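Local coordinates for protein beta-xylosidase (Uncultured organism, PDB 4MLG) that probably hydrolyses xylo-oligosaccharides, releasing xylose as a beta-xylosidase of glycoside hydrolase family 43, and carries a calcium ion in its beta-propeller, at residues V185-E190 / E194-P199. Residues are numbered along the deposited sequence; the frame is centred on the assembly and turned at random.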
ATOM      1  N   VAL A 185      10.180  -4.744 -14.391  1.00 46.85           N
ATOM      2  CA  VAL A 185       9.439  -5.394 -15.464  1.00 46.42           C
ATOM      3  C   VAL A 185       8.578  -6.517 -14.886  1.00 47.00           C
ATOM      4  O   VAL A 185       9.026  -7.272 -14.023  1.00 48.68           O
ATOM      5  CB  VAL A 185      10.388  -5.954 -16.549  1.00 47.02           C
ATOM      6  CG1 VAL A 185      11.493  -6.792 -15.919  1.00 46.97           C
ATOM      7  CG2 VAL A 185       9.616  -6.761 -17.582  1.00 47.94           C
ATOM      8  N   VAL A 186       7.336  -6.610 -15.345  1.00 46.03           N
ATOM      9  CA  VAL A 186       6.437  -7.658 -14.883  1.00 47.89           C
ATOM     10  C   VAL A 186       5.463  -8.068 -15.988  1.00 49.27           C
ATOM     11  O   VAL A 186       4.963  -7.224 -16.735  1.00 48.81           O
ATOM     12  CB  VAL A 186       5.675  -7.232 -13.600  1.00 44.84           C
ATOM     13  CG1 VAL A 186       4.824  -5.998 -13.856  1.00 40.20           C
ATOM     14  CG2 VAL A 186       4.827  -8.379 -13.067  1.00 41.40           C
ATOM     15  N   ARG A 187       5.220  -9.369 -16.107  1.00 50.73           N
ATOM     16  CA  ARG A 187       4.286  -9.876 -17.102  1.00 52.78           C
ATOM     17  C   ARG A 187       2.858  -9.818 -16.570  1.00 55.93           C
ATOM     18  O   ARG A 187       2.589 -10.223 -15.439  1.00 57.22           O
ATOM     19  CB  ARG A 187       4.648 -11.307 -17.508  1.00 51.80           C
ATOM     20  CG  ARG A 187       3.741 -11.900 -18.580  1.00 53.11           C
ATOM     21  CD  ARG A 187       4.199 -13.290 -19.007  1.00 53.94           C
ATOM     22  NE  ARG A 187       4.177 -14.249 -17.905  1.00 53.25           N
ATOM     23  CZ  ARG A 187       3.130 -15.006 -17.592  1.00 53.87           C
ATOM     24  NH1 ARG A 187       2.009 -14.919 -18.296  1.00 54.39           N
ATOM     25  NH2 ARG A 187       3.202 -15.851 -16.573  1.00 53.58           N
ATOM     26  N   LEU A 188       1.947  -9.301 -17.388  1.00 56.61           N
ATOM     27  CA  LEU A 188       0.539  -9.229 -17.021  1.00 57.09           C
ATOM     28  C   LEU A 188      -0.189 -10.496 -17.455  1.00 59.36           C
ATOM     29  O   LEU A 188       0.113 -11.063 -18.505  1.00 60.03           O
ATOM     30  CB  LEU A 188      -0.118  -8.008 -17.665  1.00 56.11           C
ATOM     31  CG  LEU A 188       0.364  -6.636 -17.197  1.00 54.74           C
ATOM     32  CD1 LEU A 188      -0.162  -5.546 -18.114  1.00 54.65           C
ATOM     33  CD2 LEU A 188      -0.071  -6.386 -15.762  1.00 53.82           C
ATOM     34  N   ARG A 189      -1.145 -10.940 -16.646  1.00 58.66           N
ATOM     35  CA  ARG A 189      -1.969 -12.084 -17.019  1.00 62.09           C
ATOM     36  C   ARG A 189      -2.997 -11.656 -18.065  1.00 64.20           C
ATOM     37  O   ARG A 189      -3.156 -10.465 -18.330  1.00 63.10           O
ATOM     38  CB  ARG A 189      -2.638 -12.710 -15.794  1.00 62.68           C
ATOM     39  CG  ARG A 189      -3.517 -11.765 -14.999  1.00 61.92           C
ATOM     40  CD  ARG A 189      -4.150 -12.472 -13.807  1.00 63.16           C
ATOM     41  NE  ARG A 189      -5.361 -11.795 -13.352  1.00 63.77           N
ATOM     42  CZ  ARG A 189      -5.969 -12.039 -12.195  1.00 63.86           C
ATOM     43  NH1 ARG A 189      -5.475 -12.942 -11.359  1.00 64.18           N
ATOM     44  NH2 ARG A 189      -7.068 -11.371 -11.870  1.00 63.39           N
ATOM     45  N   GLU A 190      -3.692 -12.625 -18.649  1.00 68.33           N
ATOM     46  CA  GLU A 190      -4.499 -12.378 -19.845  1.00 71.72           C
ATOM     47  C   GLU A 190      -5.658 -11.393 -19.662  1.00 71.07           C
ATOM     48  O   GLU A 190      -5.991 -10.649 -20.586  1.00 70.02           O
ATOM     49  CB  GLU A 190      -5.002 -13.695 -20.440  1.00 76.64           C
ATOM     50  CG  GLU A 190      -5.440 -13.581 -21.894  1.00 80.48           C
ATOM     51  CD  GLU A 190      -5.506 -14.924 -22.592  1.00 85.57           C
ATOM     52  OE1 GLU A 190      -5.508 -15.960 -21.893  1.00 87.37           O
ATOM     53  OE2 GLU A 190      -5.548 -14.945 -23.840  1.00 87.46           O
ATOM     54  N   GLU A 194      -4.362  -7.979 -13.293  1.00 57.12           N
ATOM     55  CA  GLU A 194      -3.355  -8.243 -12.270  1.00 57.24           C
ATOM     56  C   GLU A 194      -2.035  -8.694 -12.879  1.00 56.84           C
ATOM     57  O   GLU A 194      -1.960  -8.993 -14.072  1.00 57.11           O
ATOM     58  CB  GLU A 194      -3.850  -9.306 -11.284  1.00 59.79           C
ATOM     59  CG  GLU A 194      -5.084  -8.912 -10.486  1.00 62.51           C
ATOM     60  CD  GLU A 194      -4.825  -7.772  -9.518  1.00 63.44           C
ATOM     61  OE1 GLU A 194      -3.645  -7.493  -9.219  1.00 61.94           O
ATOM     62  OE2 GLU A 194      -5.806  -7.155  -9.053  1.00 64.98           O
ATOM     63  N   PHE A 195      -0.997  -8.740 -12.050  1.00 56.60           N
ATOM     64  CA  PHE A 195       0.300  -9.258 -12.467  1.00 57.41           C
ATOM     65  C   PHE A 195       0.224 -10.776 -12.580  1.00 61.28           C
ATOM     66  O   PHE A 195      -0.508 -11.423 -11.832  1.00 63.88           O
ATOM     67  CB  PHE A 195       1.388  -8.867 -11.463  1.00 55.86           C
ATOM     68  CG  PHE A 195       1.644  -7.387 -11.380  1.00 54.07           C
ATOM     69  CD1 PHE A 195       1.252  -6.536 -12.405  1.00 53.65           C
ATOM     70  CD2 PHE A 195       2.285  -6.845 -10.276  1.00 53.72           C
ATOM     71  CE1 PHE A 195       1.490  -5.169 -12.326  1.00 52.08           C
ATOM     72  CE2 PHE A 195       2.527  -5.483 -10.192  1.00 51.58           C
ATOM     73  CZ  PHE A 195       2.129  -4.644 -11.217  1.00 50.54           C
ATOM     74  N   ALA A 196       0.973 -11.344 -13.518  1.00 62.11           N
ATOM     75  CA  ALA A 196       1.012 -12.793 -13.684  1.00 63.70           C
ATOM     76  C   ALA A 196       2.161 -13.390 -12.879  1.00 63.99           C
ATOM     77  O   ALA A 196       2.198 -14.593 -12.622  1.00 64.81           O
ATOM     78  CB  ALA A 196       1.146 -13.158 -15.154  1.00 64.08           C
ATOM     79  N   GLU A 197       3.097 -12.534 -12.486  1.00 64.22           N
ATOM     80  CA  GLU A 197       4.283 -12.964 -11.758  1.00 65.39           C
ATOM     81  C   GLU A 197       4.789 -11.828 -10.881  1.00 62.56           C
ATOM     82  O   GLU A 197       4.172 -10.765 -10.811  1.00 60.96           O
ATOM     83  CB  GLU A 197       5.383 -13.371 -12.739  1.00 67.97           C
ATOM     84  CG  GLU A 197       5.852 -12.224 -13.622  1.00 68.49           C
ATOM     85  CD  GLU A 197       6.988 -12.615 -14.542  1.00 70.56           C
ATOM     86  OE1 GLU A 197       7.373 -13.803 -14.541  1.00 72.94           O
ATOM     87  OE2 GLU A 197       7.497 -11.732 -15.265  1.00 70.33           O
ATOM     88  N   GLU A 198       5.915 -12.054 -10.214  1.00 63.15           N
ATOM     89  CA  GLU A 198       6.550 -11.005  -9.429  1.00 64.04           C
ATOM     90  C   GLU A 198       7.440 -10.147 -10.319  1.00 62.90           C
ATOM     91  O   GLU A 198       8.200 -10.674 -11.132  1.00 64.53           O
ATOM     92  CB  GLU A 198       7.381 -11.597  -8.289  1.00 67.34           C
ATOM     93  CG  GLU A 198       6.574 -12.281  -7.201  1.00 70.06           C
ATOM     94  CD  GLU A 198       7.367 -12.455  -5.920  1.00 72.80           C
ATOM     95  OE1 GLU A 198       7.948 -11.458  -5.440  1.00 73.14           O
ATOM     96  OE2 GLU A 198       7.414 -13.588  -5.398  1.00 74.78           O
ATOM     97  N   PRO A 199       7.341  -8.818 -10.172  1.00 60.26           N
ATOM     98  CA  PRO A 199       8.201  -7.884 -10.906  1.00 58.98           C
ATOM     99  C   PRO A 199       9.673  -8.123 -10.590  1.00 58.08           C
ATOM    100  O   PRO A 199       9.999  -8.635  -9.519  1.00 58.92           O
ATOM    101  CB  PRO A 199       7.764  -6.518 -10.373  1.00 58.14           C
ATOM    102  CG  PRO A 199       6.360  -6.724  -9.915  1.00 59.03           C
ATOM    103  CD  PRO A 199       6.328  -8.118  -9.363  1.00 60.03           C
TER
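L188 and F195 form a single antiparallel bridge where strand 184-188 of a beta-propeller turns back through the connection to strand 200-205. The backbone shows how an irregular return can still follow its strand: A196 N donates to R187 O over 2.7 Å, in the carbonyl plane, while R189 N makes only a weak bond to E194 O. Farther along, the peptide N-H of R187 has a side-chain acceptor, weakly, in E197 OE2 at 3.4 Å; the same oxygen is hydrogen-bonded to Y255 OH, and E197 OE1 forms a salt bridge with R200. Apolar packing fills one side. V186 lays CG1 over a face of the F195 ring, 3.9 Å from its centroid, with CG2 over F195 CG, whereas L188 CD2 meets the ring edge in plane, 3.6 Å from F195 CD1. P199 CG packs against V186 CB, and M149 of the adjoining strand 147-151 also touches V186 and F195. Two guanidinium groups lie against aliphatic carbons. A196 CB lies over a face of the R187 guanidinium, toward its rim. With CG between its backbone N and carbonyl carbon (chi1 58°), R189 extends to NE alongside E194, whose carboxylate pairs with K130 as R189 NE pairs with D191. E194 CB rests over the centre of the R189 guanidinium, 3.6 Å from R189 CZ.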